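Local coordinates for hypothetical protein (Psychrobacter arcticus, PDB 2I9W) that is of unknown function but binds two zinc ions, one of them through a SEC-C motif, and contains an NTF2-like domain of cystatin-like fold, at residues A[55-60]-A[115-120]; A[63-68]-A[96-101]; A[51-56]-A[136-141]. All blocks are in the same frame, centred on the assembly; numbering follows the deposited sequence.

Interaction 1 (A[55-60]-A[115-120]); sequences HLMRTR and AQVEFK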
loop_
_atom_site.group_PDB
_atom_site.type_symbol
_atom_site.label_atom_id
_atom_site.label_comp_id
_atom_site.label_asym_id
_atom_site.label_seq_id
_atom_site.Cartn_x
_atom_site.Cartn_y
_atom_site.Cartn_z
ATOM N N HIS A 55 5.508 -5.561 -2.389
ATOM C CA HIS A 55 6.293 -4.401 -2.711
ATOM C C HIS A 55 5.427 -3.151 -2.695
ATOM O O HIS A 55 5.828 -2.129 -2.140
ATOM C CB HIS A 55 6.959 -4.633 -4.046
ATOM C CG HIS A 55 8.007 -3.638 -4.369
ATOM N ND1 HIS A 55 8.629 -3.594 -5.595
ATOM C CD2 HIS A 55 8.543 -2.636 -3.630
ATOM C CE1 HIS A 55 9.525 -2.624 -5.588
ATOM N NE2 HIS A 55 9.482 -2.020 -4.414
ATOM N N LEU A 56 4.201 -3.220 -3.242
ATOM C CA LEU A 56 3.325 -2.056 -3.124
ATOM C C LEU A 56 3.049 -1.629 -1.669
ATOM O O LEU A 56 3.155 -0.446 -1.324
ATOM C CB LEU A 56 2.001 -2.249 -3.886
ATOM C CG LEU A 56 1.105 -0.989 -3.998
ATOM C CD1 LEU A 56 1.780 0.087 -4.919
ATOM C CD2 LEU A 56 -0.315 -1.321 -4.445
HETATM N N MSE A 57 2.758 -2.610 -0.819
HETATM C CA MSE A 57 2.456 -2.370 0.570
HETATM C C MSE A 57 3.634 -1.658 1.253
HETATM O O MSE A 57 3.444 -0.716 2.032
HETATM C CB MSE A 57 2.114 -3.716 1.210
HETATM C CG MSE A 57 1.654 -3.678 2.639
HETATM SE SE MSE A 57 3.115 -3.464 3.890
HETATM C CE MSE A 57 4.442 -4.627 3.097
ATOM N N ARG A 58 4.863 -2.122 0.972
ATOM C CA ARG A 58 6.068 -1.477 1.530
ATOM C C ARG A 58 6.167 -0.034 1.105
ATOM O O ARG A 58 6.421 0.859 1.925
ATOM C CB ARG A 58 7.336 -2.211 1.102
ATOM C CG ARG A 58 7.540 -3.477 1.847
ATOM C CD ARG A 58 8.638 -4.306 1.205
ATOM N NE ARG A 58 8.931 -5.525 1.953
ATOM C CZ ARG A 58 9.660 -5.584 3.069
ATOM N NH1 ARG A 58 10.195 -4.493 3.624
ATOM N NH2 ARG A 58 9.863 -6.764 3.638
ATOM N N THR A 59 5.985 0.205 -0.188
ATOM C CA THR A 59 6.016 1.611 -0.695
ATOM C C THR A 59 4.923 2.465 -0.055
ATOM O O THR A 59 5.142 3.644 0.187
ATOM C CB THR A 59 5.944 1.708 -2.265
ATOM O OG1 THR A 59 4.659 1.210 -2.729
ATOM C CG2 THR A 59 7.136 0.957 -2.913
ATOM N N ARG A 60 3.752 1.896 0.209
ATOM C CA ARG A 60 2.707 2.676 0.906
ATOM C C ARG A 60 3.095 3.036 2.354
ATOM O O ARG A 60 2.950 4.153 2.790
ATOM C CB ARG A 60 1.351 1.978 0.816
ATOM C CG ARG A 60 0.752 1.871 -0.607
ATOM C CD ARG A 60 -0.540 1.012 -0.588
ATOM N NE ARG A 60 -1.522 1.448 0.427
ATOM C CZ ARG A 60 -2.388 2.447 0.284
ATOM N NH1 ARG A 60 -2.435 3.143 -0.849
ATOM N NH2 ARG A 60 -3.216 2.738 1.286
ATOM N N ALA A 115 -4.196 -10.370 -4.358
ATOM C CA ALA A 115 -3.116 -10.785 -3.490
ATOM C C ALA A 115 -3.413 -10.184 -2.116
ATOM O O ALA A 115 -4.097 -9.165 -1.998
ATOM C CB ALA A 115 -1.775 -10.297 -4.046
ATOM N N GLN A 116 -2.869 -10.819 -1.099
ATOM C CA GLN A 116 -2.869 -10.306 0.237
ATOM C C GLN A 116 -1.433 -10.200 0.801
ATOM O O GLN A 116 -0.519 -10.896 0.420
ATOM C CB GLN A 116 -3.757 -11.155 1.153
ATOM C CG GLN A 116 -5.204 -10.716 1.140
ATOM C CD GLN A 116 -6.165 -11.583 1.921
ATOM O OE1 GLN A 116 -5.843 -12.685 2.369
ATOM N NE2 GLN A 116 -7.401 -11.099 2.040
ATOM N N VAL A 117 -1.306 -9.282 1.736
ATOM C CA VAL A 117 -0.092 -9.024 2.514
ATOM C C VAL A 117 -0.567 -8.813 3.953
ATOM O O VAL A 117 -1.408 -7.923 4.230
ATOM C CB VAL A 117 0.623 -7.733 2.063
ATOM C CG1 VAL A 117 1.917 -7.500 2.872
ATOM C CG2 VAL A 117 0.878 -7.762 0.542
ATOM N N GLU A 118 -0.010 -9.609 4.867
ATOM C CA GLU A 118 -0.243 -9.492 6.313
ATOM C C GLU A 118 1.006 -8.819 6.872
ATOM O O GLU A 118 2.124 -9.245 6.585
ATOM C CB GLU A 118 -0.412 -10.880 6.945
ATOM C CG GLU A 118 -0.615 -10.870 8.444
ATOM C CD GLU A 118 -0.655 -12.232 9.097
ATOM O OE1 GLU A 118 -0.683 -13.271 8.397
ATOM O OE2 GLU A 118 -0.639 -12.264 10.353
ATOM N N PHE A 119 0.820 -7.794 7.681
ATOM C CA PHE A 119 1.950 -7.056 8.225
ATOM C C PHE A 119 1.644 -6.399 9.565
ATOM O O PHE A 119 0.470 -6.285 9.976
ATOM C CB PHE A 119 2.392 -6.005 7.202
ATOM C CG PHE A 119 1.371 -4.934 6.978
ATOM C CD1 PHE A 119 0.380 -5.090 6.007
ATOM C CD2 PHE A 119 1.366 -3.779 7.744
ATOM C CE1 PHE A 119 -0.558 -4.088 5.818
ATOM C CE2 PHE A 119 0.389 -2.754 7.550
ATOM C CZ PHE A 119 -0.547 -2.915 6.567
ATOM N N LYS A 120 2.699 -6.009 10.269
ATOM C CA LYS A 120 2.588 -5.221 11.475
ATOM C C LYS A 120 3.281 -3.897 11.239
ATOM O O LYS A 120 4.469 -3.859 10.874
ATOM C CB LYS A 120 3.239 -5.943 12.663
ATOM C CG LYS A 120 2.502 -7.200 13.049
ATOM C CD LYS A 120 3.105 -7.941 14.223
ATOM C CE LYS A 120 2.272 -9.188 14.470
ATOM N NZ LYS A 120 2.576 -9.880 15.746
#
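M57 meets both V117 and F119, and it alone of the helical residues 55-60 brings its side chain onto the strand segment 115-120. It is a selenomethionine, with selenium in the place of sulfur, and two conformers are deposited. In the conformer considered, its CG lies anti to the backbone N (chi1 -175°), which leads the chain off the helix toward the strand, and bends at the next two torsions then turn SE and CE apart to serve different partners. SE rests over one face of the F119 ring, 4.0 Å from the ring centroid and 19° off the ring normal, a Met-aromatic contact placed somewhat toward the CG and CD1 rim. CE comes back against a methyl group of V117, with M57 CE 3.8 Å from V117 CG1, and M57 CG touches the same methyl at a like distance. The single branch CG1 of V117 therefore fills the bend of the selenomethionine chain. R58, next along, turns its CB from the strand and forms a salt bridge with E54 one turn earlier. T59 is buried, and its hydroxyl is turned back onto the helix: T59 OG1 donates to L56 O over 2.6 Å, coming in from 19° outside the carbonyl plane, and is also hydrogen-bonded with Y71 OH. Since R60 N also donates to L56 O, two donors grip this one oxygen. R60 NH1 is bonded to I72 O and T75 OG1. A long helix lying on a curved antiparallel sheet through a few apolar side chains in this way is the core of the cystatin-like fold, to which the NTF2-like domain of this protein belongs.

Interaction 2 (A[63-68]-A[96-101]); sequences AFVLVK and TDWAGL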
loop_
_atom_site.group_PDB
_atom_site.type_symbol
_atom_site.label_atom_id
_atom_site.label_comp_id
_atom_site.label_asym_id
_atom_site.label_seq_id
_atom_site.Cartn_x
_atom_site.Cartn_y
_atom_site.Cartn_z
ATOM N N ALA A 63 5.447 5.748 2.295
ATOM C CA ALA A 63 4.733 6.999 1.966
ATOM C C ALA A 63 4.017 7.545 3.214
ATOM O O ALA A 63 3.901 8.731 3.357
ATOM C CB ALA A 63 3.750 6.768 0.789
ATOM N N PHE A 64 3.551 6.679 4.112
ATOM C CA PHE A 64 2.985 7.142 5.408
ATOM C C PHE A 64 4.081 7.830 6.218
ATOM O O PHE A 64 3.955 8.982 6.657
ATOM C CB PHE A 64 2.394 5.969 6.199
ATOM C CG PHE A 64 1.114 5.416 5.600
ATOM C CD1 PHE A 64 0.128 6.298 5.180
ATOM C CD2 PHE A 64 0.878 4.069 5.511
ATOM C CE1 PHE A 64 -1.063 5.838 4.645
ATOM C CE2 PHE A 64 -0.327 3.608 4.956
ATOM C CZ PHE A 64 -1.264 4.514 4.521
ATOM N N VAL A 65 5.207 7.130 6.369
ATOM C CA VAL A 65 6.294 7.630 7.209
ATOM C C VAL A 65 6.824 8.972 6.697
ATOM O O VAL A 65 7.026 9.912 7.505
ATOM C CB VAL A 65 7.446 6.597 7.285
ATOM C CG1 VAL A 65 8.655 7.211 8.097
ATOM C CG2 VAL A 65 6.959 5.319 7.882
ATOM N N LEU A 66 7.021 9.070 5.376
ATOM C CA LEU A 66 7.617 10.248 4.746
ATOM C C LEU A 66 6.600 11.325 4.358
ATOM O O LEU A 66 6.977 12.406 3.913
ATOM C CB LEU A 66 8.465 9.846 3.536
ATOM C CG LEU A 66 9.642 8.872 3.832
ATOM C CD1 LEU A 66 10.309 8.378 2.528
ATOM C CD2 LEU A 66 10.728 9.453 4.795
ATOM N N VAL A 67 5.319 11.035 4.577
ATOM C CA VAL A 67 4.176 11.990 4.383
ATOM C C VAL A 67 4.033 12.374 2.903
ATOM O O VAL A 67 4.216 13.528 2.495
ATOM C CB VAL A 67 4.158 13.239 5.327
ATOM C CG1 VAL A 67 2.795 13.935 5.212
ATOM C CG2 VAL A 67 4.434 12.855 6.782
ATOM N N LYS A 68 3.728 11.351 2.117
ATOM C CA LYS A 68 3.500 11.444 0.672
ATOM C C LYS A 68 2.071 10.969 0.383
ATOM O O LYS A 68 1.826 9.852 -0.126
ATOM C CB LYS A 68 4.535 10.617 -0.060
ATOM C CG LYS A 68 5.938 11.156 0.252
ATOM C CD LYS A 68 6.972 10.580 -0.622
ATOM C CE LYS A 68 8.329 11.145 -0.248
ATOM N NZ LYS A 68 8.662 12.313 -1.080
ATOM N N THR A 96 1.311 10.255 13.425
ATOM C CA THR A 96 1.627 8.940 13.940
ATOM C C THR A 96 3.138 8.847 14.051
ATOM O O THR A 96 3.853 9.261 13.116
ATOM C CB THR A 96 1.067 7.824 13.008
ATOM O OG1 THR A 96 -0.367 7.948 12.929
ATOM C CG2 THR A 96 1.436 6.424 13.501
ATOM N N ASP A 97 3.621 8.343 15.188
ATOM C CA ASP A 97 5.053 8.211 15.425
ATOM C C ASP A 97 5.501 6.836 14.946
ATOM O O ASP A 97 5.741 5.930 15.719
ATOM C CB ASP A 97 5.364 8.446 16.905
ATOM C CG ASP A 97 6.842 8.701 17.174
ATOM O OD1 ASP A 97 7.708 8.424 16.305
ATOM O OD2 ASP A 97 7.130 9.149 18.300
ATOM N N TRP A 98 5.658 6.708 13.635
ATOM C CA TRP A 98 5.995 5.430 13.008
ATOM C C TRP A 98 7.334 4.857 13.523
ATOM O O TRP A 98 8.312 5.591 13.737
ATOM C CB TRP A 98 6.032 5.620 11.500
ATOM C CG TRP A 98 4.739 6.116 10.912
ATOM C CD1 TRP A 98 4.458 7.400 10.467
ATOM C CD2 TRP A 98 3.536 5.366 10.744
ATOM N NE1 TRP A 98 3.145 7.474 10.032
ATOM C CE2 TRP A 98 2.568 6.237 10.178
ATOM C CE3 TRP A 98 3.174 4.038 11.021
ATOM C CZ2 TRP A 98 1.290 5.823 9.887
ATOM C CZ3 TRP A 98 1.896 3.622 10.706
ATOM C CH2 TRP A 98 0.969 4.520 10.147
ATOM N N ALA A 99 7.379 3.550 13.735
ATOM C CA ALA A 99 8.557 2.876 14.297
ATOM C C ALA A 99 9.010 1.628 13.557
ATOM O O ALA A 99 9.925 0.943 14.022
ATOM C CB ALA A 99 8.302 2.515 15.773
ATOM N N GLY A 100 8.418 1.335 12.410
ATOM C CA GLY A 100 8.846 0.209 11.618
ATOM C C GLY A 100 7.738 -0.646 11.017
ATOM O O GLY A 100 6.555 -0.472 11.300
ATOM N N LEU A 101 8.165 -1.607 10.218
ATOM C CA LEU A 101 7.333 -2.536 9.453
ATOM C C LEU A 101 7.854 -3.962 9.536
ATOM O O LEU A 101 9.057 -4.203 9.387
ATOM C CB LEU A 101 7.279 -2.111 7.973
ATOM C CG LEU A 101 6.406 -2.994 7.058
ATOM C CD1 LEU A 101 4.912 -2.820 7.455
ATOM C CD2 LEU A 101 6.698 -2.715 5.536
#
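An apolar contact at the surface, made without polar bonds between the segments, packs the indole of W98, near the start of strand 97-107, on F64 and V65 in the last turns of helix 53-66. The indole is sandwiched. On one face F64 CB stands 3.7 Å above the plane, toward the rim, while on the opposite face T96 CG2, two residues before W98 in its own chain, sits over the ring centre. The side-chain touch from F64 is made by its CB, which lies 3.9 Å from W98 CZ2. Its phenyl ring runs nearly parallel to the six-membered ring of W98, with planes at 17°, but the two are slid so far apart that they barely overlap. V65 meets the five-membered-ring end of the indole and W98 CB: V65 CG2 lies 3.7 Å from W98 CB, and the backbone V65 CA comes equally close to W98 CD1. CG2 owes that place to a first torsion that sets it beside its own backbone N, with CG1 anti to that N (chi1 175°). In the NTF2-like domain this joins the C-terminal end of the long helix to the edge strand of the sheet. Helix 86-95, which leads into that strand, completes the setting: W98 NE1 is bonded to A93 O, which fixes how the indole is turned, and W92 stands edge-to-face to both F64 and W98. Beyond the contact the helix ends in a Schellman motif at V67, whose phi is positive, with K68 N bonded back to A63 O and V67 N to F64 O.

Interaction 3 (A[51-56]-A[136-141]); sequences DTAEHL and STFVKI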
loop_
_atom_site.group_PDB
_atom_site.type_symbol
_atom_site.label_atom_id
_atom_site.label_comp_id
_atom_site.label_asym_id
_atom_site.label_seq_id
_atom_site.Cartn_x
_atom_site.Cartn_y
_atom_site.Cartn_z
ATOM N N ASP A 51 6.181 -4.306 -8.423
ATOM C CA ASP A 51 5.975 -5.546 -9.173
ATOM C C ASP A 51 5.009 -6.527 -8.481
ATOM O O ASP A 51 4.317 -7.318 -9.147
ATOM C CB ASP A 51 7.338 -6.207 -9.434
ATOM C CG ASP A 51 7.255 -7.365 -10.442
ATOM N N THR A 52 4.903 -6.437 -7.156
ATOM C CA THR A 52 4.086 -7.366 -6.395
ATOM C C THR A 52 3.272 -6.570 -5.373
ATOM O O THR A 52 3.638 -5.428 -5.073
ATOM C CB THR A 52 4.965 -8.401 -5.665
ATOM O OG1 THR A 52 5.562 -7.799 -4.524
ATOM C CG2 THR A 52 6.052 -9.011 -6.593
ATOM N N ALA A 53 2.216 -7.173 -4.811
ATOM C CA ALA A 53 1.446 -6.541 -3.717
ATOM C C ALA A 53 2.295 -6.248 -2.449
ATOM O O ALA A 53 2.144 -5.203 -1.805
ATOM C CB ALA A 53 0.219 -7.409 -3.380
ATOM N N GLU A 54 3.216 -7.156 -2.129
ATOM C CA GLU A 54 4.098 -6.959 -0.980
ATOM C C GLU A 54 4.957 -5.698 -1.192
ATOM O O GLU A 54 5.062 -4.845 -0.304
ATOM C CB GLU A 54 4.980 -8.178 -0.664
ATOM C CG GLU A 54 5.954 -7.790 0.473
ATOM C CD GLU A 54 6.976 -8.815 0.779
ATOM O OE1 GLU A 54 6.759 -9.991 0.420
ATOM O OE2 GLU A 54 7.989 -8.423 1.407
ATOM N N HIS A 55 5.508 -5.561 -2.389
ATOM C CA HIS A 55 6.293 -4.401 -2.711
ATOM C C HIS A 55 5.427 -3.151 -2.695
ATOM O O HIS A 55 5.828 -2.129 -2.140
ATOM C CB HIS A 55 6.959 -4.633 -4.046
ATOM C CG HIS A 55 8.007 -3.638 -4.369
ATOM N ND1 HIS A 55 8.629 -3.594 -5.595
ATOM C CD2 HIS A 55 8.543 -2.636 -3.630
ATOM C CE1 HIS A 55 9.525 -2.624 -5.588
ATOM N NE2 HIS A 55 9.482 -2.020 -4.414
ATOM N N LEU A 56 4.201 -3.220 -3.242
ATOM C CA LEU A 56 3.325 -2.056 -3.124
ATOM C C LEU A 56 3.049 -1.629 -1.669
ATOM O O LEU A 56 3.155 -0.446 -1.324
ATOM C CB LEU A 56 2.001 -2.249 -3.886
ATOM C CG LEU A 56 1.105 -0.989 -3.998
ATOM C CD1 LEU A 56 1.780 0.087 -4.919
ATOM C CD2 LEU A 56 -0.315 -1.321 -4.445
ATOM N N SER A 136 -4.109 -6.847 4.411
ATOM C CA SER A 136 -4.531 -5.972 3.320
ATOM C C SER A 136 -4.662 -6.749 2.005
ATOM O O SER A 136 -3.846 -7.686 1.695
ATOM C CB SER A 136 -3.530 -4.852 3.171
ATOM O OG SER A 136 -3.705 -3.936 4.249
ATOM N N THR A 137 -5.660 -6.334 1.212
ATOM C CA THR A 137 -5.950 -6.930 -0.046
ATOM C C THR A 137 -5.719 -5.951 -1.177
ATOM O O THR A 137 -6.006 -4.733 -1.059
ATOM C CB THR A 137 -7.395 -7.470 -0.146
ATOM O OG1 THR A 137 -7.643 -8.338 0.973
ATOM C CG2 THR A 137 -7.558 -8.249 -1.468
ATOM N N PHE A 138 -5.180 -6.513 -2.240
ATOM C CA PHE A 138 -4.776 -5.767 -3.422
ATOM C C PHE A 138 -5.358 -6.422 -4.668
ATOM O O PHE A 138 -5.561 -7.636 -4.723
ATOM C CB PHE A 138 -3.259 -5.709 -3.518
ATOM C CG PHE A 138 -2.593 -5.123 -2.292
ATOM C CD1 PHE A 138 -2.387 -5.908 -1.168
ATOM C CD2 PHE A 138 -2.241 -3.793 -2.266
ATOM C CE1 PHE A 138 -1.805 -5.399 -0.052
ATOM C CE2 PHE A 138 -1.630 -3.285 -1.135
ATOM C CZ PHE A 138 -1.458 -4.112 -0.030
ATOM N N VAL A 139 -5.599 -5.595 -5.691
ATOM C CA VAL A 139 -6.118 -6.076 -6.975
ATOM C C VAL A 139 -5.187 -5.595 -8.075
ATOM O O VAL A 139 -4.690 -4.467 -8.026
ATOM C CB VAL A 139 -7.591 -5.653 -7.245
ATOM C CG1 VAL A 139 -7.739 -4.142 -7.408
ATOM C CG2 VAL A 139 -8.155 -6.416 -8.461
ATOM N N LYS A 140 -4.963 -6.476 -9.044
ATOM C CA LYS A 140 -4.208 -6.197 -10.251
ATOM C C LYS A 140 -5.179 -5.752 -11.349
ATOM O O LYS A 140 -6.123 -6.494 -11.708
ATOM C CB LYS A 140 -3.401 -7.438 -10.679
ATOM C CG LYS A 140 -2.046 -7.118 -11.304
ATOM C CD LYS A 140 -1.234 -8.367 -11.709
ATOM C CE LYS A 140 0.286 -8.054 -11.740
ATOM N N ILE A 141 -4.894 -4.572 -11.897
ATOM C CA ILE A 141 -5.655 -3.948 -12.973
ATOM C C ILE A 141 -4.761 -3.599 -14.163
ATOM O O ILE A 141 -3.716 -2.978 -13.999
ATOM C CB ILE A 141 -6.334 -2.657 -12.520
ATOM C CG1 ILE A 141 -7.291 -2.910 -11.337
ATOM C CG2 ILE A 141 -7.066 -2.024 -13.713
ATOM C CD1 ILE A 141 -7.740 -1.555 -10.682
#
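F138 projects from strand 128-142 against the first turn of helix 53-66, where A53 and L56, three residues apart, touch different parts of its ring; this is the start of the helix-on-sheet core of the cystatin-like fold. All three residues are buried. With CG beside the backbone N and anti to the carbonyl carbon (chi1 -56°), the phenyl group of F138 points from the strand toward the helix. A53 CB approaches from the same side of the ring plane as its own carbonyl, near the CG end, 3.7 Å from F138 CD1. A53 O lies over that face, 4.1 Å above the ring plane and displaced toward the CZ rim. L56 arrives on the other ortho side, its CD2 methyl 3.8 Å from F138 CD2, reaching the ring obliquely as the two side chains cross. The small methyl of A53 lets the helix backbone come near the strand, the CA atoms of A53 and F138 being 6.3 Å apart. An alanine at F138 would remove the ring that the methyl groups of A53 and L56 share, and would probably open a gap between helix and strand there. V117 and W151, from the strands flanking 128-142, also touch F138, so the ring belongs to a wider apolar layer. Just before the helix, D51 O is bonded to W151 NE1, tying the helix start to the strand at the sheet edge. T52 takes the N-cap position: its OG1 accepts from H55 N at 3.1 Å, with an N-H...O angle of 167°.

In the fold
Following the chain from the N terminus, past helix 31-39 and the first zinc site, helix 53-66 is the first element of these contacts. Interaction 3 starts at its N-terminal end, 51-56, and closes the longest loop, to strand 128-142. The next turn, sharing H55 and L56 with it, starts interaction 1, which closes on strand 114-125; the last turns start interaction 2, closing the shortest loop on strand 97-107. Interaction 2 is nested inside both other loops, and none cross. One helix is thus tied to three consecutive strands of one sheet. Backbone bonding of A115 with F138 and V117 with S136 joins interactions 1 and 3, whereas L101 packs interaction 2 against M57 and F119.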